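Local coordinates for arsenical resistance operon trans-acting repressor (Bacteroides vulgatus, PDB 3KTB), which probably acts as a DNA-binding repressor that controls transcription of an arsenical resistance operon, at residues I7-T18 / T47-Y58; G72-L80 / A86-T94. One frame throughout, in Å; residues are numbered along the deposited sequence.

Interaction 1. Residues I7-T18 / T47-Y58; sequences IEIFDPAMCCPT and TRHNLRDEPQVY
R48 takes hold of the D11 carboxylate side-on, in a salt bridge that links the second strand to the end of the first. NE reaches D11 OD2 at 2.8 Å on its syn side, while NH2 meets OD1 from above the carboxylate plane at 2.9 Å. A bend at chi3 (108°) turns the guanidinium toward D11, one face beneath P17 O. Y91 also bonds OD1; helix 27-41 covers the arginine chain, while a water bridges R48 NH1 and T18 O at its tip.

Between the strands, I9 N donates to T47 O, H49 N to I9 O and D11 N to H49 O, a parallel pairing. On the other face F10 and Y58 are buried and tightly packed, the F10 edge pointing at the Y58 face with planes 88° apart. E8, T47 and H49 form its partly exposed margin, where H49 CD2 lies 3.4 Å from F10 CE1, above that ring. H49 is held at both nitrogens: NE2 gives E8 OE1 a 2.6 Å bond in the imidazole plane, using the anti lone pair, and ND1 donates to E54 OE2. Beyond the strands, N50 OD1 accepts from M14 N at 2.9 Å and its ND2 donates to M14 O at 2.8 Å. R52 N reaches OD1 from the opposite face of the amide plane, completing an Asx turn.

Packing is looser at the two ends. The T47 N to I7 O bond is weak at 3.5 Å and supplemented by a bridging water, and exposed A13 rests on L51 and R52. C15 bonds C15 of a third subunit, and C16 pairs with C21, in disulfides. Strands 7-11 and 47-50 with helix 27-41 form a beta-alpha-beta unit, and the cysteine loop is consistent with the thioredoxin-like fold of the ArsD family.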
loop_
_atom_site.group_PDB
_atom_site.type_symbol
_atom_site.label_atom_id
_atom_site.label_comp_id
_atom_site.label_asym_id
_atom_site.label_seq_id
_atom_site.Cartn_x
_atom_site.Cartn_y
_atom_site.Cartn_z
ATOM N N ILE A 7 -11.245 16.821 21.811
ATOM C CA ILE A 7 -10.783 16.085 22.979
ATOM C C ILE A 7 -10.803 14.596 22.673
ATOM O O ILE A 7 -11.816 14.057 22.211
ATOM C CB ILE A 7 -11.646 16.361 24.218
ATOM C CG1 ILE A 7 -11.820 17.876 24.426
ATOM C CG2 ILE A 7 -11.010 15.717 25.446
ATOM C CD1 ILE A 7 -13.012 18.243 25.269
ATOM N N GLU A 8 -9.670 13.950 22.924
ATOM C CA GLU A 8 -9.513 12.515 22.737
ATOM C C GLU A 8 -8.845 11.959 23.989
ATOM O O GLU A 8 -7.816 12.465 24.421
ATOM C CB GLU A 8 -8.624 12.240 21.528
ATOM C CG GLU A 8 -8.816 10.873 20.918
ATOM C CD GLU A 8 -7.877 10.651 19.742
ATOM O OE1 GLU A 8 -7.724 9.485 19.314
ATOM O OE2 GLU A 8 -7.285 11.645 19.253
ATOM N N ILE A 9 -9.438 10.924 24.571
ATOM C CA ILE A 9 -8.978 10.395 25.844
ATOM C C ILE A 9 -8.470 8.959 25.675
ATOM O O ILE A 9 -9.176 8.094 25.137
ATOM C CB ILE A 9 -10.116 10.409 26.892
ATOM C CG1 ILE A 9 -10.449 11.845 27.301
ATOM C CG2 ILE A 9 -9.733 9.579 28.107
ATOM C CD1 ILE A 9 -11.714 11.967 28.125
ATOM N N PHE A 10 -7.249 8.713 26.139
ATOM C CA PHE A 10 -6.651 7.376 26.086
ATOM C C PHE A 10 -6.704 6.738 27.459
ATOM O O PHE A 10 -5.937 7.098 28.348
ATOM C CB PHE A 10 -5.222 7.468 25.545
ATOM C CG PHE A 10 -5.172 7.930 24.122
ATOM C CD1 PHE A 10 -4.845 7.047 23.099
ATOM C CD2 PHE A 10 -5.529 9.233 23.796
ATOM C CE1 PHE A 10 -4.842 7.459 21.779
ATOM C CE2 PHE A 10 -5.524 9.657 22.481
ATOM C CZ PHE A 10 -5.179 8.766 21.468
ATOM N N ASP A 11 -7.649 5.826 27.656
ATOM C CA ASP A 11 -7.773 5.182 28.954
ATOM C C ASP A 11 -6.625 4.201 29.192
ATOM O O ASP A 11 -5.933 3.810 28.248
ATOM C CB ASP A 11 -9.098 4.441 29.048
ATOM C CG ASP A 11 -10.305 5.382 28.975
ATOM O OD1 ASP A 11 -10.425 6.281 29.829
ATOM O OD2 ASP A 11 -11.125 5.213 28.050
ATOM N N PRO A 12 -6.408 3.820 30.463
ATOM C CA PRO A 12 -5.627 2.612 30.743
ATOM C C PRO A 12 -6.325 1.398 30.139
ATOM O O PRO A 12 -7.423 1.531 29.572
ATOM C CB PRO A 12 -5.669 2.515 32.270
ATOM C CG PRO A 12 -5.868 3.912 32.732
ATOM C CD PRO A 12 -6.706 4.585 31.687
ATOM N N ALA A 13 -5.695 0.229 30.258
ATOM C CA ALA A 13 -6.359 -1.018 29.917
ATOM C C ALA A 13 -7.430 -1.278 30.975
ATOM O O ALA A 13 -7.141 -1.330 32.179
ATOM C CB ALA A 13 -5.339 -2.197 29.841
HETATM N N MSE A 14 -8.670 -1.413 30.529
HETATM C CA MSE A 14 -9.774 -1.645 31.438
HETATM C C MSE A 14 -10.622 -2.779 30.877
HETATM O O MSE A 14 -10.575 -3.062 29.678
HETATM C CB MSE A 14 -10.614 -0.372 31.595
HETATM C CG MSE A 14 -9.794 0.858 32.026
HETATM SE SE MSE A 14 -10.933 2.451 32.253
HETATM C CE MSE A 14 -11.700 2.579 30.445
ATOM N N CYS A 15 -11.408 -3.416 31.731
ATOM C CA CYS A 15 -12.200 -4.557 31.308
ATOM C C CYS A 15 -13.437 -4.128 30.486
ATOM O O CYS A 15 -14.084 -4.956 29.849
ATOM C CB CYS A 15 -12.578 -5.424 32.514
ATOM S SG CYS A 15 -11.118 -6.316 33.196
ATOM N N CYS A 16 -13.742 -2.835 30.484
ATOM C CA CYS A 16 -14.812 -2.302 29.638
ATOM C C CYS A 16 -14.539 -0.854 29.254
ATOM O O CYS A 16 -13.786 -0.160 29.932
ATOM C CB CYS A 16 -16.188 -2.444 30.324
ATOM S SG CYS A 16 -16.383 -1.471 31.860
ATOM N N PRO A 17 -15.149 -0.388 28.159
ATOM C CA PRO A 17 -14.804 0.942 27.643
ATOM C C PRO A 17 -14.978 2.074 28.659
ATOM O O PRO A 17 -14.281 3.067 28.542
ATOM C CB PRO A 17 -15.773 1.123 26.477
ATOM C CG PRO A 17 -16.090 -0.278 26.038
ATOM C CD PRO A 17 -16.077 -1.114 27.269
ATOM N N THR A 18 -15.865 1.936 29.639
ATOM C CA THR A 18 -16.089 3.049 30.564
ATOM C C THR A 18 -15.399 2.839 31.902
ATOM O O THR A 18 -15.378 3.734 32.740
ATOM C CB THR A 18 -17.589 3.233 30.862
ATOM O OG1 THR A 18 -18.097 2.033 31.455
ATOM C CG2 THR A 18 -18.392 3.537 29.571
ATOM N N THR A 47 -13.792 11.243 21.785
ATOM C CA THR A 47 -13.378 9.897 21.399
ATOM C C THR A 47 -12.569 9.304 22.553
ATOM O O THR A 47 -11.705 9.989 23.119
ATOM C CB THR A 47 -12.549 9.933 20.074
ATOM O OG1 THR A 47 -13.386 10.374 18.993
ATOM C CG2 THR A 47 -11.989 8.561 19.739
ATOM N N ARG A 48 -12.880 8.063 22.934
ATOM C CA ARG A 48 -12.127 7.366 23.985
ATOM C C ARG A 48 -11.451 6.163 23.405
ATOM O O ARG A 48 -12.021 5.482 22.539
ATOM C CB ARG A 48 -13.058 6.769 25.016
ATOM C CG ARG A 48 -13.509 7.657 26.091
ATOM C CD ARG A 48 -14.325 6.810 27.044
ATOM N NE ARG A 48 -13.549 6.627 28.249
ATOM C CZ ARG A 48 -14.052 6.670 29.468
ATOM N NH1 ARG A 48 -15.357 6.874 29.618
ATOM N NH2 ARG A 48 -13.244 6.517 30.523
ATOM N N HIS A 49 -10.281 5.839 23.937
ATOM C CA HIS A 49 -9.669 4.554 23.640
ATOM C C HIS A 49 -9.345 3.780 24.913
ATOM O O HIS A 49 -9.003 4.363 25.952
ATOM C CB HIS A 49 -8.409 4.723 22.791
ATOM C CG HIS A 49 -8.618 5.578 21.585
ATOM N ND1 HIS A 49 -9.477 5.221 20.564
ATOM C CD2 HIS A 49 -8.106 6.785 21.247
ATOM C CE1 HIS A 49 -9.478 6.169 19.642
ATOM N NE2 HIS A 49 -8.655 7.129 20.033
ATOM N N ASN A 50 -9.449 2.460 24.810
ATOM C CA ASN A 50 -9.056 1.559 25.886
ATOM C C ASN A 50 -7.835 0.724 25.441
ATOM O O ASN A 50 -7.894 0.014 24.429
ATOM C CB ASN A 50 -10.257 0.668 26.236
ATOM C CG ASN A 50 -9.927 -0.402 27.253
ATOM O OD1 ASN A 50 -8.834 -0.434 27.828
ATOM N ND2 ASN A 50 -10.884 -1.294 27.485
ATOM N N LEU A 51 -6.728 0.813 26.175
ATOM C CA LEU A 51 -5.509 0.094 25.797
ATOM C C LEU A 51 -5.748 -1.411 25.552
ATOM O O LEU A 51 -5.231 -2.004 24.614
ATOM C CB LEU A 51 -4.434 0.282 26.868
ATOM C CG LEU A 51 -3.123 -0.474 26.639
ATOM C CD1 LEU A 51 -2.657 -0.327 25.187
ATOM C CD2 LEU A 51 -2.030 0.007 27.609
ATOM N N ARG A 52 -6.538 -2.026 26.405
ATOM C CA ARG A 52 -6.859 -3.429 26.233
ATOM C C ARG A 52 -7.548 -3.746 24.900
ATOM O O ARG A 52 -7.355 -4.817 24.330
ATOM C CB ARG A 52 -7.742 -3.889 27.382
ATOM C CG ARG A 52 -8.517 -5.133 27.066
ATOM C CD ARG A 52 -9.066 -5.732 28.322
ATOM N NE ARG A 52 -9.872 -6.891 28.000
ATOM C CZ ARG A 52 -11.142 -6.829 27.624
ATOM N NH1 ARG A 52 -11.758 -5.656 27.530
ATOM N NH2 ARG A 52 -11.793 -7.950 27.347
ATOM N N ASP A 53 -8.348 -2.813 24.406
ATOM C CA ASP A 53 -9.163 -3.053 23.215
ATOM C C ASP A 53 -8.516 -2.540 21.921
ATOM O O ASP A 53 -8.614 -3.189 20.885
ATOM C CB ASP A 53 -10.568 -2.442 23.384
ATOM C CG ASP A 53 -11.418 -3.194 24.404
ATOM O OD1 ASP A 53 -12.419 -2.608 24.889
ATOM O OD2 ASP A 53 -11.086 -4.364 24.725
ATOM N N GLU A 54 -7.879 -1.372 21.972
ATOM C CA GLU A 54 -7.250 -0.810 20.783
ATOM C C GLU A 54 -5.798 -0.509 21.054
ATOM O O GLU A 54 -5.426 0.650 21.156
ATOM C CB GLU A 54 -7.918 0.497 20.378
ATOM C CG GLU A 54 -9.403 0.427 20.223
ATOM C CD GLU A 54 -10.048 1.794 20.396
ATOM O OE1 GLU A 54 -10.831 1.957 21.368
ATOM O OE2 GLU A 54 -9.756 2.695 19.573
ATOM N N PRO A 55 -4.967 -1.549 21.167
ATOM C CA PRO A 55 -3.558 -1.329 21.502
ATOM C C PRO A 55 -2.835 -0.574 20.399
ATOM O O PRO A 55 -1.908 0.201 20.680
ATOM C CB PRO A 55 -2.996 -2.747 21.609
ATOM C CG PRO A 55 -4.193 -3.637 21.783
ATOM C CD PRO A 55 -5.297 -2.977 21.033
ATOM N N GLN A 56 -3.256 -0.788 19.154
ATOM C CA GLN A 56 -2.511 -0.250 18.013
ATOM C C GLN A 56 -2.573 1.275 17.938
ATOM O O GLN A 56 -1.678 1.916 17.371
ATOM C CB GLN A 56 -2.978 -0.878 16.692
ATOM C CG GLN A 56 -2.071 -0.566 15.497
ATOM C CD GLN A 56 -1.592 -1.820 14.772
ATOM O OE1 GLN A 56 -2.172 -2.899 14.925
ATOM N NE2 GLN A 56 -0.533 -1.680 13.976
ATOM N N VAL A 57 -3.624 1.854 18.517
ATOM C CA VAL A 57 -3.774 3.302 18.504
ATOM C C VAL A 57 -2.770 3.980 19.447
ATOM O O VAL A 57 -2.384 5.122 19.217
ATOM C CB VAL A 57 -5.224 3.737 18.829
ATOM C CG1 VAL A 57 -5.509 3.593 20.312
ATOM C CG2 VAL A 57 -5.459 5.170 18.373
ATOM N N TYR A 58 -2.345 3.269 20.494
ATOM C CA TYR A 58 -1.371 3.797 21.451
ATOM C C TYR A 58 0.022 3.811 20.834
ATOM O O TYR A 58 0.952 4.446 21.354
ATOM C CB TYR A 58 -1.381 2.980 22.753
ATOM C CG TYR A 58 -2.651 3.170 23.571
ATOM C CD1 TYR A 58 -2.632 3.855 24.787
ATOM C CD2 TYR A 58 -3.866 2.690 23.111
ATOM C CE1 TYR A 58 -3.782 4.043 25.527
ATOM C CE2 TYR A 58 -5.040 2.870 23.844
ATOM C CZ TYR A 58 -4.990 3.547 25.050
ATOM O OH TYR A 58 -6.151 3.721 25.768
HETATM O O HOH W 1 -12.474 13.171 19.830
HETATM O O HOH W 2 -15.557 6.373 32.173
#

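Interaction 2. Residues G72-L80 / A86-T94; sequences GADALPITL and AVSQTYPTT
P77 points CG at the centre of the Y91 ring face, the two side chains crossing at about a right angle: CG stands 3.6 Å from the centroid of the tyrosine ring, only 10° off its normal, in a CH-pi contact. CB adds to it, 3.6 Å from Y91 CE1. The peptide bond before P77 is cis, which turns the chain sharply where it enters strand 78-81 and directs the proline ring at the opposing segment. Y91 meets it with CG anti to its own carbonyl carbon (chi1 -70°), which puts CG beside the backbone N and brings the ring face to P77 CG.

T79 and P92 make the second side-chain pair. The threonine hydroxyl, placed beside its backbone N (chi1 -57°), lies 3.2 Å from P92 CG, and its methyl carbon also touches that ring. A water sits 2.6 Å from T79 OG1 and lies near P77 O and T90 O as well, linking the turn to the strand.

The backbone supplies the remaining bonds. T79 N donates to V87 O at 3.0 Å, and T79 O accepts from A86 N at 2.9 Å and weakly from V87 N, a classic beta bulge. Farther along, Q89 N bonds A75 O at 2.9 Å, from above the carbonyl plane, and S88 CB rests against the same oxygen.

The hairpin of strands 78-81 and 84-87 borders strand 7-11, where I7 and I9 pack on T79. Y91 turns its side chain against L29, R31 and I32 of helix 27-41, while P92 lies against M97 and W100 of helix 94-101.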
loop_
_atom_site.group_PDB
_atom_site.type_symbol
_atom_site.label_atom_id
_atom_site.label_comp_id
_atom_site.label_asym_id
_atom_site.label_seq_id
_atom_site.Cartn_x
_atom_site.Cartn_y
_atom_site.Cartn_z
ATOM N N GLY A 72 6.063 6.086 31.153
ATOM C CA GLY A 72 5.482 4.784 31.431
ATOM C C GLY A 72 3.977 4.745 31.195
ATOM O O GLY A 72 3.372 5.733 30.778
ATOM N N ALA A 73 3.363 3.598 31.458
ATOM C CA ALA A 73 1.933 3.447 31.225
ATOM C C ALA A 73 1.131 3.844 32.457
ATOM O O ALA A 73 -0.102 3.911 32.409
ATOM C CB ALA A 73 1.600 2.025 30.800
ATOM N N ASP A 74 1.834 4.107 33.557
ATOM C CA ASP A 74 1.190 4.618 34.762
ATOM C C ASP A 74 0.783 6.066 34.548
ATOM O O ASP A 74 0.202 6.698 35.434
ATOM C CB ASP A 74 2.107 4.480 35.977
ATOM C CG ASP A 74 1.703 3.322 36.877
ATOM O OD1 ASP A 74 0.487 3.017 36.946
ATOM O OD2 ASP A 74 2.602 2.721 37.514
ATOM N N ALA A 75 1.094 6.571 33.353
ATOM C CA ALA A 75 0.711 7.917 32.917
ATOM C C ALA A 75 -0.697 7.967 32.297
ATOM O O ALA A 75 -1.241 9.050 32.082
ATOM C CB ALA A 75 1.748 8.482 31.931
ATOM N N LEU A 76 -1.264 6.800 31.991
ATOM C CA LEU A 76 -2.634 6.709 31.504
ATOM C C LEU A 76 -3.572 6.962 32.682
ATOM O O LEU A 76 -3.297 6.487 33.793
ATOM C CB LEU A 76 -2.873 5.339 30.863
ATOM C CG LEU A 76 -2.108 5.044 29.559
ATOM C CD1 LEU A 76 -2.436 3.654 29.053
ATOM C CD2 LEU A 76 -2.397 6.058 28.473
ATOM N N PRO A 77 -4.685 7.705 32.450
ATOM C CA PRO A 77 -5.176 8.147 31.138
ATOM C C PRO A 77 -4.509 9.407 30.627
ATOM O O PRO A 77 -4.207 10.304 31.402
ATOM C CB PRO A 77 -6.646 8.473 31.419
ATOM C CG PRO A 77 -6.625 9.033 32.790
ATOM C CD PRO A 77 -5.535 8.232 33.536
ATOM N N ILE A 78 -4.316 9.480 29.317
ATOM C CA ILE A 78 -3.810 10.675 28.683
ATOM C C ILE A 78 -4.955 11.312 27.915
ATOM O O ILE A 78 -5.658 10.626 27.169
ATOM C CB ILE A 78 -2.709 10.327 27.667
ATOM C CG1 ILE A 78 -1.471 9.749 28.360
ATOM C CG2 ILE A 78 -2.340 11.539 26.841
ATOM C CD1 ILE A 78 -0.435 9.214 27.386
ATOM N N THR A 79 -5.133 12.619 28.087
ATOM C CA THR A 79 -6.127 13.366 27.328
ATOM C C THR A 79 -5.457 14.325 26.363
ATOM O O THR A 79 -4.647 15.142 26.766
ATOM C CB THR A 79 -6.998 14.176 28.248
ATOM O OG1 THR A 79 -7.610 13.287 29.182
ATOM C CG2 THR A 79 -8.086 14.885 27.453
ATOM N N LEU A 80 -5.790 14.216 25.083
ATOM C CA LEU A 80 -5.272 15.155 24.098
ATOM C C LEU A 80 -6.342 16.204 23.859
ATOM O O LEU A 80 -7.524 15.884 23.767
ATOM C CB LEU A 80 -4.937 14.459 22.777
ATOM C CG LEU A 80 -3.997 13.255 22.805
ATOM C CD1 LEU A 80 -3.830 12.708 21.390
ATOM C CD2 LEU A 80 -2.652 13.616 23.424
ATOM N N ALA A 86 -2.778 17.250 27.334
ATOM C CA ALA A 86 -3.347 18.277 28.195
ATOM C C ALA A 86 -3.417 17.788 29.642
ATOM O O ALA A 86 -3.262 18.573 30.586
ATOM C CB ALA A 86 -4.718 18.676 27.699
ATOM N N VAL A 87 -3.676 16.494 29.817
ATOM C CA VAL A 87 -3.736 15.922 31.157
ATOM C C VAL A 87 -3.210 14.496 31.159
ATOM O O VAL A 87 -3.376 13.762 30.186
ATOM C CB VAL A 87 -5.177 15.915 31.725
ATOM C CG1 VAL A 87 -5.162 15.690 33.244
ATOM C CG2 VAL A 87 -5.896 17.197 31.393
ATOM N N SER A 88 -2.578 14.100 32.257
ATOM C CA SER A 88 -2.187 12.702 32.426
ATOM C C SER A 88 -2.350 12.250 33.869
ATOM O O SER A 88 -2.575 13.074 34.767
ATOM C CB SER A 88 -0.762 12.445 31.934
ATOM O OG SER A 88 0.152 13.262 32.633
ATOM N N GLN A 89 -2.242 10.930 34.054
ATOM C CA GLN A 89 -2.468 10.220 35.319
ATOM C C GLN A 89 -3.924 10.259 35.796
ATOM O O GLN A 89 -4.413 9.289 36.376
ATOM C CB GLN A 89 -1.494 10.682 36.423
ATOM C CG GLN A 89 -1.864 11.997 37.120
ATOM C CD GLN A 89 -0.771 12.511 38.053
ATOM O OE1 GLN A 89 -0.971 13.491 38.777
ATOM N NE2 GLN A 89 0.391 11.854 38.038
ATOM N N THR A 90 -4.603 11.378 35.531
ATOM C CA THR A 90 -5.963 11.627 36.007
ATOM C C THR A 90 -6.871 12.101 34.870
ATOM O O THR A 90 -6.393 12.621 33.849
ATOM C CB THR A 90 -5.981 12.713 37.109
ATOM O OG1 THR A 90 -5.494 13.945 36.567
ATOM C CG2 THR A 90 -5.111 12.311 38.302
ATOM N N TYR A 91 -8.181 11.940 35.048
ATOM C CA TYR A 91 -9.133 12.422 34.044
ATOM C C TYR A 91 -9.339 13.910 34.198
ATOM O O TYR A 91 -9.390 14.403 35.322
ATOM C CB TYR A 91 -10.478 11.691 34.152
ATOM C CG TYR A 91 -10.349 10.256 33.718
ATOM C CD1 TYR A 91 -10.294 9.938 32.367
ATOM C CD2 TYR A 91 -10.237 9.226 34.645
ATOM C CE1 TYR A 91 -10.156 8.639 31.943
ATOM C CE2 TYR A 91 -10.082 7.914 34.225
ATOM C CZ TYR A 91 -10.044 7.634 32.864
ATOM O OH TYR A 91 -9.897 6.356 32.393
ATOM N N PRO A 92 -9.474 14.625 33.068
ATOM C CA PRO A 92 -9.727 16.065 33.078
ATOM C C PRO A 92 -10.873 16.411 34.009
ATOM O O PRO A 92 -11.879 15.717 34.041
ATOM C CB PRO A 92 -10.147 16.354 31.631
ATOM C CG PRO A 92 -9.457 15.322 30.842
ATOM C CD PRO A 92 -9.503 14.082 31.698
ATOM N N THR A 93 -10.717 17.492 34.756
ATOM C CA THR A 93 -11.800 18.002 35.572
ATOM C C THR A 93 -12.962 18.469 34.711
ATOM O O THR A 93 -12.802 18.798 33.525
ATOM C CB THR A 93 -11.337 19.216 36.399
ATOM O OG1 THR A 93 -10.990 20.293 35.514
ATOM C CG2 THR A 93 -10.139 18.841 37.247
ATOM N N THR A 94 -14.135 18.527 35.330
ATOM C CA THR A 94 -15.306 19.047 34.659
ATOM C C THR A 94 -15.115 20.517 34.251
ATOM O O THR A 94 -15.595 20.942 33.191
ATOM C CB THR A 94 -16.589 18.815 35.493
ATOM O OG1 THR A 94 -16.682 17.420 35.827
ATOM C CG2 THR A 94 -17.850 19.213 34.687
HETATM O O HOH W 3 -6.050 12.570 31.135
#

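The two contacts join in one mixed sheet, in which strand 7-11 of interaction 1 runs antiparallel to strand 78-81 of interaction 2. F10 N lies 2.7 Å from I78 O, a probable hydrogen bond, and Y91 of interaction 2 ties to the R48-bound acid. The F10/Y58 and P77/T79 sides are core, whereas the A13 and D53 end of interaction 1 and the Q89 and T90 end of interaction 2 are exposed. Interaction 1 relies on charged and amide side chains plus an aromatic cluster, and its cysteine loop meets other subunits. Interaction 2 is mostly backbone bonding and proline packing, untouched by other chains. A cis-proline beside the cysteine-loop end of the sheet is a familiar thioredoxin-fold feature.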